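Local coordinates for nitrilotriacetate monooxygenase (Burkholderia pseudomallei, PDB 3SDO), which probably acts as an FMN-dependent monooxygenase of the NtaA/SnaA/DszA family, inserting oxygen from molecular oxygen into an organic substrate, at residues R150-L158 and S222-S232; R208-F217 and T430-E441. All blocks are in the same frame, centred on the assembly; numbering follows the deposited sequence.

Contact 1: R150-L158 and S222-S232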
loop_
_atom_site.group_PDB
_atom_site.type_symbol
_atom_site.label_atom_id
_atom_site.label_comp_id
_atom_site.label_asym_id
_atom_site.label_seq_id
_atom_site.Cartn_x
_atom_site.Cartn_y
_atom_site.Cartn_z
ATOM N N ARG A 150 13.623 16.231 12.555
ATOM C CA ARG A 150 13.141 15.338 11.494
ATOM C C ARG A 150 14.178 14.277 11.092
ATOM O O ARG A 150 13.795 13.158 10.758
ATOM C CB ARG A 150 12.610 16.106 10.272
ATOM C CG ARG A 150 13.649 16.780 9.377
ATOM C CD ARG A 150 12.979 17.685 8.301
ATOM N NE ARG A 150 13.957 18.333 7.411
ATOM C CZ ARG A 150 14.661 19.435 7.698
ATOM N NH1 ARG A 150 14.526 20.062 8.866
ATOM N NH2 ARG A 150 15.526 19.918 6.807
ATOM N N TYR A 151 15.470 14.598 11.178
ATOM C CA TYR A 151 16.515 13.614 10.870
ATOM C C TYR A 151 16.745 12.600 11.988
ATOM O O TYR A 151 16.917 11.413 11.724
ATOM C CB TYR A 151 17.821 14.299 10.464
ATOM C CG TYR A 151 17.659 15.072 9.177
ATOM C CD1 TYR A 151 17.612 14.421 7.950
ATOM C CD2 TYR A 151 17.510 16.455 9.194
ATOM C CE1 TYR A 151 17.453 15.145 6.755
ATOM C CE2 TYR A 151 17.346 17.180 8.020
ATOM C CZ TYR A 151 17.319 16.519 6.811
ATOM O OH TYR A 151 17.158 17.261 5.665
ATOM N N ALA A 152 16.748 13.069 13.228
ATOM C CA ALA A 152 16.873 12.181 14.388
ATOM C C ALA A 152 15.701 11.181 14.401
ATOM O O ALA A 152 15.908 9.978 14.603
ATOM C CB ALA A 152 16.924 12.985 15.697
ATOM N N ILE A 153 14.492 11.680 14.161
ATOM C CA ILE A 153 13.295 10.835 14.090
ATOM C C ILE A 153 13.442 9.769 13.007
ATOM O O ILE A 153 13.179 8.597 13.249
ATOM C CB ILE A 153 12.006 11.695 13.830
ATOM C CG1 ILE A 153 11.637 12.503 15.079
ATOM C CG2 ILE A 153 10.802 10.845 13.400
ATOM C CD1 ILE A 153 10.505 13.527 14.821
ATOM N N ALA A 154 13.864 10.197 11.821
ATOM C CA ALA A 154 14.024 9.318 10.673
ATOM C C ALA A 154 15.107 8.251 10.903
ATOM O O ALA A 154 14.951 7.096 10.514
ATOM C CB ALA A 154 14.354 10.149 9.425
ATOM N N ALA A 155 16.198 8.634 11.542
ATOM C CA ALA A 155 17.278 7.686 11.811
ATOM C C ALA A 155 16.812 6.601 12.773
ATOM O O ALA A 155 17.067 5.423 12.533
ATOM C CB ALA A 155 18.535 8.406 12.363
ATOM N N GLU A 156 16.164 6.998 13.876
ATOM C CA GLU A 156 15.674 6.029 14.858
ATOM C C GLU A 156 14.574 5.126 14.267
ATOM O O GLU A 156 14.558 3.923 14.501
ATOM C CB GLU A 156 15.141 6.721 16.122
ATOM C CG GLU A 156 14.875 5.733 17.252
ATOM C CD GLU A 156 14.294 6.363 18.501
ATOM O OE1 GLU A 156 14.496 7.583 18.714
ATOM O OE2 GLU A 156 13.623 5.627 19.258
ATOM N N HIS A 157 13.662 5.731 13.529
ATOM C CA HIS A 157 12.565 5.024 12.854
ATOM C C HIS A 157 13.118 3.922 11.933
ATOM O O HIS A 157 12.653 2.772 11.954
ATOM C CB HIS A 157 11.749 6.061 12.061
ATOM C CG HIS A 157 10.513 5.532 11.408
ATOM N ND1 HIS A 157 10.551 4.753 10.273
ATOM C CD2 HIS A 157 9.198 5.731 11.687
ATOM C CE1 HIS A 157 9.312 4.483 9.888
ATOM N NE2 HIS A 157 8.474 5.052 10.740
ATOM N N LEU A 158 14.102 4.289 11.118
ATOM C CA LEU A 158 14.743 3.342 10.222
ATOM C C LEU A 158 15.425 2.214 10.989
ATOM O O LEU A 158 15.324 1.045 10.602
ATOM C CB LEU A 158 15.760 4.071 9.345
ATOM C CG LEU A 158 16.474 3.260 8.283
ATOM C CD1 LEU A 158 15.482 2.434 7.475
ATOM C CD2 LEU A 158 17.253 4.183 7.350
ATOM N N SER A 222 20.285 18.337 2.065
ATOM C CA SER A 222 20.928 19.115 3.121
ATOM C C SER A 222 22.141 18.381 3.673
ATOM O O SER A 222 22.379 17.202 3.360
ATOM C CB SER A 222 19.936 19.357 4.268
ATOM O OG SER A 222 19.691 18.167 5.013
ATOM N N ASP A 223 22.886 19.082 4.521
ATOM C CA ASP A 223 24.046 18.506 5.170
ATOM C C ASP A 223 23.605 17.272 5.959
ATOM O O ASP A 223 24.200 16.204 5.800
ATOM C CB ASP A 223 24.738 19.529 6.087
ATOM C CG ASP A 223 25.480 20.618 5.308
ATOM O OD1 ASP A 223 25.459 20.613 4.050
ATOM O OD2 ASP A 223 26.088 21.490 5.962
ATOM N N ASP A 224 22.563 17.405 6.783
ATOM C CA ASP A 224 22.069 16.271 7.573
ATOM C C ASP A 224 21.519 15.158 6.660
ATOM O O ASP A 224 21.688 13.971 6.947
ATOM C CB ASP A 224 20.959 16.697 8.533
ATOM C CG ASP A 224 21.462 17.553 9.689
ATOM O OD1 ASP A 224 22.679 17.664 9.900
ATOM O OD2 ASP A 224 20.611 18.135 10.385
ATOM N N GLY A 225 20.826 15.557 5.594
ATOM C CA GLY A 225 20.289 14.599 4.620
ATOM C C GLY A 225 21.372 13.713 4.018
ATOM O O GLY A 225 21.231 12.494 3.950
ATOM N N ILE A 226 22.467 14.324 3.596
ATOM C CA ILE A 226 23.582 13.592 2.987
ATOM C C ILE A 226 24.214 12.639 3.996
ATOM O O ILE A 226 24.536 11.497 3.685
ATOM C CB ILE A 226 24.619 14.564 2.398
ATOM C CG1 ILE A 226 24.033 15.213 1.152
ATOM C CG2 ILE A 226 25.934 13.848 2.028
ATOM C CD1 ILE A 226 24.835 16.398 0.616
ATOM N N ASP A 227 24.366 13.112 5.224
ATOM C CA ASP A 227 24.931 12.292 6.265
ATOM C C ASP A 227 24.045 11.079 6.600
ATOM O O ASP A 227 24.537 9.961 6.789
ATOM C CB ASP A 227 25.152 13.127 7.517
ATOM C CG ASP A 227 26.121 12.476 8.465
ATOM O OD1 ASP A 227 27.255 12.159 8.024
ATOM O OD2 ASP A 227 25.740 12.269 9.633
ATOM N N LEU A 228 22.742 11.294 6.700
ATOM C CA LEU A 228 21.846 10.169 6.914
ATOM C C LEU A 228 21.984 9.184 5.759
ATOM O O LEU A 228 22.043 7.988 5.992
ATOM C CB LEU A 228 20.391 10.628 7.066
ATOM C CG LEU A 228 19.365 9.536 7.354
ATOM C CD1 LEU A 228 19.704 8.745 8.581
ATOM C CD2 LEU A 228 17.959 10.165 7.456
ATOM N N ALA A 229 22.055 9.681 4.525
ATOM C CA ALA A 229 22.174 8.787 3.350
ATOM C C ALA A 229 23.437 7.932 3.427
ATOM O O ALA A 229 23.402 6.723 3.191
ATOM C CB ALA A 229 22.144 9.589 2.040
ATOM N N GLY A 230 24.558 8.575 3.752
ATOM C CA GLY A 230 25.845 7.883 3.928
ATOM C C GLY A 230 25.828 6.816 5.012
ATOM O O GLY A 230 26.431 5.747 4.843
ATOM N N ARG A 231 25.115 7.083 6.107
ATOM C CA ARG A 231 25.025 6.139 7.216
ATOM C C ARG A 231 24.027 5.014 6.991
ATOM O O ARG A 231 24.142 3.970 7.639
ATOM C CB ARG A 231 24.613 6.856 8.494
ATOM C CG ARG A 231 25.734 7.701 9.094
ATOM C CD ARG A 231 25.190 8.788 9.991
ATOM N NE ARG A 231 24.155 8.287 10.890
ATOM C CZ ARG A 231 23.052 8.963 11.239
ATOM N NH1 ARG A 231 22.795 10.189 10.768
ATOM N NH2 ARG A 231 22.185 8.403 12.073
ATOM N N SER A 232 23.035 5.221 6.112
ATOM C CA SER A 232 21.890 4.276 6.068
ATOM C C SER A 232 21.245 3.982 4.704
ATOM O O SER A 232 20.432 3.072 4.616
ATOM C CB SER A 232 20.795 4.721 7.058
ATOM O OG SER A 232 20.136 5.917 6.607
HETATM O O HOH W 1 17.624 17.068 3.089
#
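Tyr-151 OH is met from three directions where the two helices begin: Ser-222 OG lies 2.8 Å from it, water 1 is hydrogen-bonded to it, and Arg-150 NH2 adds a weak bond. Water 1 lies in the plane of the phenol ring, 2.6 Å from Tyr-151 OH, and accepts a hydrogen bond from Ser-222 N at 3.1 Å, so one solvent molecule spans both segments. Ser-222 is the N-cap of helix 223-232. With chi1 at 72° its OG is tucked between its own backbone N and carbonyl carbon, and it accepts from Gly-225 N at 2.9 Å in a fairly straight capping bond.

The tyrosine ring is flanked on both faces. Asp-224 CB rests over one of them in a CH-pi contact, 3.6 Å from the centroid of the Tyr-151 ring and 16° off its normal, with the carboxylate turned nearly perpendicular to the ring; Arg-150 CG lies over the rim of the opposite face. Leu-228 CD2 comes up at the ring edge and also touches Ala-154 CB, while its other branch, CD1, packs on Ala-155 CB at 4.0 Å. Further along, Arg-231 NH2 reaches Ala-155 CB, and Leu-158 CD2 lies 3.4 Å from Ser-232 OG. That hydroxyl donates to Leu-228 O and is also hydrogen-bonded to Gln-218 NE2 of strand 215-218.

The short axes run nearly parallel, 12° apart and 10.6 Å at closest approach, as expected of neighbouring outer helices in a TIM barrel of the bacterial luciferase type. Tyr-151 and Ser-222 are both predicted to bind FMN, consistent with a cofactor site at the N-terminal ends of these barrel helices.

Contact 2: R208-F217 and T430-E441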
loop_
_atom_site.group_PDB
_atom_site.type_symbol
_atom_site.label_atom_id
_atom_site.label_comp_id
_atom_site.label_asym_id
_atom_site.label_seq_id
_atom_site.Cartn_x
_atom_site.Cartn_y
_atom_site.Cartn_z
ATOM N N ARG A 208 11.821 -12.837 6.573
ATOM C CA ARG A 208 12.692 -12.088 5.662
ATOM C C ARG A 208 12.500 -12.604 4.229
ATOM O O ARG A 208 12.093 -13.726 4.047
ATOM C CB ARG A 208 14.148 -12.225 6.116
ATOM C CG ARG A 208 14.357 -11.779 7.558
ATOM C CD ARG A 208 15.785 -11.979 8.085
ATOM N NE ARG A 208 16.632 -10.827 7.831
ATOM C CZ ARG A 208 17.638 -10.764 6.959
ATOM N NH1 ARG A 208 17.939 -11.793 6.192
ATOM N NH2 ARG A 208 18.315 -9.629 6.830
ATOM N N SER A 209 12.787 -11.765 3.233
ATOM C CA SER A 209 12.585 -12.071 1.811
ATOM C C SER A 209 13.795 -12.734 1.165
ATOM O O SER A 209 14.830 -12.919 1.807
ATOM C CB SER A 209 12.280 -10.774 1.044
ATOM O OG SER A 209 13.459 -9.984 0.864
ATOM N N PRO A 210 13.685 -13.074 -0.125
ATOM C CA PRO A 210 14.866 -13.593 -0.781
ATOM C C PRO A 210 15.992 -12.568 -0.990
ATOM O O PRO A 210 17.077 -12.966 -1.384
ATOM C CB PRO A 210 14.321 -14.090 -2.123
ATOM C CG PRO A 210 12.885 -14.452 -1.814
ATOM C CD PRO A 210 12.461 -13.345 -0.917
ATOM N N GLN A 211 15.774 -11.277 -0.705
ATOM C CA GLN A 211 16.904 -10.319 -0.718
ATOM C C GLN A 211 17.303 -9.864 0.693
ATOM O O GLN A 211 18.149 -8.976 0.862
ATOM C CB GLN A 211 16.608 -9.128 -1.612
ATOM C CG GLN A 211 15.441 -8.260 -1.168
ATOM C CD GLN A 211 15.292 -7.012 -1.999
ATOM O OE1 GLN A 211 16.171 -6.674 -2.813
ATOM N NE2 GLN A 211 14.189 -6.302 -1.794
ATOM N N GLY A 212 16.709 -10.493 1.700
ATOM C CA GLY A 212 17.055 -10.256 3.115
ATOM C C GLY A 212 16.159 -9.209 3.741
ATOM O O GLY A 212 15.362 -9.503 4.645
ATOM N N GLN A 213 16.311 -7.985 3.249
ATOM C CA GLN A 213 15.478 -6.864 3.609
ATOM C C GLN A 213 15.258 -5.990 2.379
ATOM O O GLN A 213 16.074 -6.000 1.435
ATOM C CB GLN A 213 16.178 -5.971 4.631
ATOM C CG GLN A 213 16.612 -6.633 5.916
ATOM C CD GLN A 213 17.186 -5.614 6.900
ATOM O OE1 GLN A 213 17.486 -4.465 6.534
ATOM N NE2 GLN A 213 17.323 -6.024 8.149
ATOM N N PRO A 214 14.194 -5.176 2.408
ATOM C CA PRO A 214 13.991 -4.247 1.322
ATOM C C PRO A 214 15.134 -3.234 1.210
ATOM O O PRO A 214 15.791 -2.925 2.211
ATOM C CB PRO A 214 12.680 -3.548 1.694
ATOM C CG PRO A 214 11.997 -4.439 2.632
ATOM C CD PRO A 214 13.048 -5.207 3.344
ATOM N N VAL A 215 15.378 -2.766 -0.008
ATOM C CA VAL A 215 16.436 -1.791 -0.295
ATOM C C VAL A 215 16.026 -0.370 0.175
ATOM O O VAL A 215 14.864 0.079 -0.031
ATOM C CB VAL A 215 16.769 -1.794 -1.791
ATOM C CG1 VAL A 215 17.927 -0.832 -2.118
ATOM C CG2 VAL A 215 17.122 -3.228 -2.241
ATOM N N ILE A 216 16.952 0.322 0.833
ATOM C CA ILE A 216 16.664 1.663 1.330
ATOM C C ILE A 216 17.132 2.712 0.327
ATOM O O ILE A 216 18.327 2.775 -0.029
ATOM C CB ILE A 216 17.336 1.936 2.698
ATOM C CG1 ILE A 216 16.922 0.893 3.728
ATOM C CG2 ILE A 216 17.003 3.357 3.217
ATOM C CD1 ILE A 216 15.422 0.670 3.878
ATOM N N PHE A 217 16.169 3.522 -0.113
ATOM C CA PHE A 217 16.389 4.688 -0.947
ATOM C C PHE A 217 16.227 5.934 -0.086
ATOM O O PHE A 217 15.403 5.964 0.842
ATOM C CB PHE A 217 15.365 4.726 -2.089
ATOM C CG PHE A 217 15.654 3.751 -3.193
ATOM C CD1 PHE A 217 15.498 2.405 -3.000
ATOM C CD2 PHE A 217 16.058 4.202 -4.432
ATOM C CE1 PHE A 217 15.757 1.523 -4.008
ATOM C CE2 PHE A 217 16.358 3.328 -5.448
ATOM C CZ PHE A 217 16.219 1.993 -5.235
ATOM N N THR A 430 16.337 -10.673 -7.533
ATOM C CA THR A 430 15.947 -9.653 -6.548
ATOM C C THR A 430 16.332 -8.241 -6.988
ATOM O O THR A 430 17.140 -8.066 -7.897
ATOM C CB THR A 430 16.636 -9.939 -5.197
ATOM O OG1 THR A 430 18.045 -9.783 -5.346
ATOM C CG2 THR A 430 16.335 -11.391 -4.661
ATOM N N LEU A 431 15.787 -7.241 -6.301
ATOM C CA LEU A 431 16.218 -5.870 -6.494
ATOM C C LEU A 431 17.714 -5.682 -6.166
ATOM O O LEU A 431 18.444 -5.104 -6.958
ATOM C CB LEU A 431 15.367 -4.884 -5.690
ATOM C CG LEU A 431 15.699 -3.398 -5.950
ATOM C CD1 LEU A 431 15.822 -3.114 -7.466
ATOM C CD2 LEU A 431 14.613 -2.478 -5.278
ATOM N N ARG A 432 18.172 -6.200 -5.031
ATOM C CA ARG A 432 19.623 -6.225 -4.731
ATOM C C ARG A 432 20.444 -6.816 -5.905
ATOM O O ARG A 432 21.419 -6.206 -6.357
ATOM C CB ARG A 432 19.905 -6.949 -3.414
ATOM C CG ARG A 432 19.410 -6.142 -2.198
ATOM C CD ARG A 432 19.792 -6.769 -0.847
ATOM N NE ARG A 432 19.056 -6.065 0.186
ATOM C CZ ARG A 432 19.437 -4.920 0.735
ATOM N NH1 ARG A 432 20.597 -4.380 0.425
ATOM N NH2 ARG A 432 18.645 -4.313 1.605
ATOM N N ASP A 433 20.034 -7.976 -6.411
ATOM C CA ASP A 433 20.703 -8.596 -7.568
ATOM C C ASP A 433 20.822 -7.652 -8.775
ATOM O O ASP A 433 21.895 -7.556 -9.408
ATOM C CB ASP A 433 19.942 -9.822 -8.063
ATOM C CG ASP A 433 19.997 -11.008 -7.124
ATOM O OD1 ASP A 433 20.902 -11.113 -6.249
ATOM O OD2 ASP A 433 19.102 -11.878 -7.304
ATOM N N HIS A 434 19.722 -6.982 -9.119
ATOM C CA HIS A 434 19.712 -6.059 -10.257
ATOM C C HIS A 434 20.720 -4.945 -10.047
ATOM O O HIS A 434 21.396 -4.527 -10.987
ATOM C CB HIS A 434 18.354 -5.365 -10.454
ATOM C CG HIS A 434 17.220 -6.288 -10.729
ATOM N ND1 HIS A 434 17.394 -7.567 -11.226
ATOM C CD2 HIS A 434 15.880 -6.115 -10.581
ATOM C CE1 HIS A 434 16.211 -8.149 -11.339
ATOM N NE2 HIS A 434 15.278 -7.282 -10.976
ATOM N N LEU A 435 20.757 -4.416 -8.824
ATOM C CA LEU A 435 21.592 -3.262 -8.509
ATOM C C LEU A 435 23.022 -3.655 -8.158
ATOM O O LEU A 435 23.850 -2.782 -7.934
ATOM C CB LEU A 435 20.980 -2.424 -7.366
ATOM C CG LEU A 435 19.571 -1.853 -7.614
ATOM C CD1 LEU A 435 19.077 -1.034 -6.410
ATOM C CD2 LEU A 435 19.522 -1.027 -8.930
ATOM N N GLY A 436 23.305 -4.950 -8.108
ATOM C CA GLY A 436 24.628 -5.435 -7.796
ATOM C C GLY A 436 24.949 -5.262 -6.328
ATOM O O GLY A 436 26.120 -5.157 -5.957
ATOM N N LEU A 437 23.907 -5.197 -5.493
ATOM C CA LEU A 437 24.091 -5.139 -4.041
ATOM C C LEU A 437 24.124 -6.564 -3.463
ATOM O O LEU A 437 23.413 -7.441 -3.942
ATOM C CB LEU A 437 22.959 -4.355 -3.385
ATOM C CG LEU A 437 22.837 -2.881 -3.762
ATOM C CD1 LEU A 437 21.499 -2.329 -3.289
ATOM C CD2 LEU A 437 23.994 -2.057 -3.194
ATOM N N PRO A 438 24.932 -6.789 -2.419
ATOM C CA PRO A 438 24.958 -8.098 -1.778
ATOM C C PRO A 438 23.689 -8.378 -0.971
ATOM O O PRO A 438 23.095 -7.463 -0.397
ATOM C CB PRO A 438 26.167 -8.026 -0.843
ATOM C CG PRO A 438 26.540 -6.619 -0.742
ATOM C CD PRO A 438 25.939 -5.864 -1.868
ATOM N N TYR A 439 23.289 -9.644 -0.960
ATOM C CA TYR A 439 22.217 -10.140 -0.103
ATOM C C TYR A 439 22.380 -9.566 1.305
ATOM O O TYR A 439 23.475 -9.535 1.847
ATOM C CB TYR A 439 22.223 -11.685 -0.099
ATOM C CG TYR A 439 21.207 -12.268 0.843
ATOM C CD1 TYR A 439 21.551 -12.589 2.165
ATOM C CD2 TYR A 439 19.881 -12.436 0.451
ATOM C CE1 TYR A 439 20.606 -13.090 3.043
ATOM C CE2 TYR A 439 18.944 -12.945 1.312
ATOM C CZ TYR A 439 19.302 -13.262 2.601
ATOM O OH TYR A 439 18.352 -13.749 3.444
ATOM N N LYS A 440 21.291 -9.085 1.888
ATOM C CA LYS A 440 21.344 -8.471 3.209
ATOM C C LYS A 440 21.246 -9.531 4.309
ATOM O O LYS A 440 20.150 -9.979 4.637
ATOM C CB LYS A 440 20.219 -7.450 3.345
ATOM C CG LYS A 440 20.203 -6.700 4.668
ATOM C CD LYS A 440 20.999 -5.424 4.611
ATOM C CE LYS A 440 21.018 -4.709 5.968
ATOM N NZ LYS A 440 20.966 -3.234 5.770
ATOM N N GLU A 441 22.387 -9.930 4.878
ATOM C CA GLU A 441 22.390 -10.886 5.991
ATOM C C GLU A 441 21.780 -10.265 7.247
ATOM O O GLU A 441 21.947 -9.061 7.501
ATOM C CB GLU A 441 23.808 -11.373 6.357
ATOM C CG GLU A 441 24.492 -12.238 5.310
ATOM C CD GLU A 441 23.884 -13.623 5.147
ATOM O OE1 GLU A 441 23.244 -14.133 6.090
ATOM O OE2 GLU A 441 24.070 -14.223 4.062
HETATM O O HOH W 2 15.100 -14.908 3.765
#
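The type I turn from Ser-209 to Gly-212 lies against the extended chain at Tyr-439 and Lys-440, with Gly-212 CA 4.6 Å from Lys-440 CA, and strand 215-217 then runs at 65° to helix 431-435. Arg-208 approaches Lys-440 O end-on: NH2 (2.9 Å) and NH1 (3.3 Å) both donate to that oxygen, which lies close to the guanidinium plane. Arg-432 instead comes side-on, giving NE (3.2 Å) and NH2 (3.1 Å) to Gln-213 O. Val-215 CG2 sits over the centre of one face of this guanidinium and Lys-440 CB over the rim of the other; with both bonds close to the guanidinium plane, the group's rotation is restricted.

Gln-211 has CG in the crowded position between N and carbonyl carbon (chi1 64°), from where the extended chain carries OE1 to Arg-432 N, 3.0 Å away and almost in line with the amide C=O. The Tyr-439 ring turns its edge to Pro-210 O, 3.3 Å from CE2. Deeper in, Val-215 CG1 meets Leu-437 CD1 at 4.0 Å, and Leu-431 CD2 stands at the edge of the Phe-217 ring. Thr-430 and Asp-433 close a capping box.

Asp-117 in helix 106-119 takes Gln-211 NE2, and Asp-166 and Asp-170 form salt bridges with Arg-208. Strand 215-218 pairs with strands 124-129 and 235-238, while Leu-431 and Phe-217 both touch Val-96 of strand 94-100.

In the fold
Contacts 1 and 2 are joined through strand 215-218, which leads into helix 223-232, and they meet at Ile-216, whose CG2 packs on Ser-232 O and whose CD1 packs on Leu-158 CD1. Their centres are about 20 Å apart. Contact 1 is partly buried, a helix-to-helix interface with modest apolar packing and a water-linked polar cluster at the helix starts, beside predicted FMN ligands. Contact 2 is the more deeply buried and larger, 694 against 378 Å², and combines arginines donating to backbone carbonyls with an apolar patch of Val-215, Phe-217 and leucines, where segment 430-441 packs against strand 215-218 and the loop before it. The side chain of Phe-217 lies about 8 Å from that of Thr-98, another predicted FMN ligand.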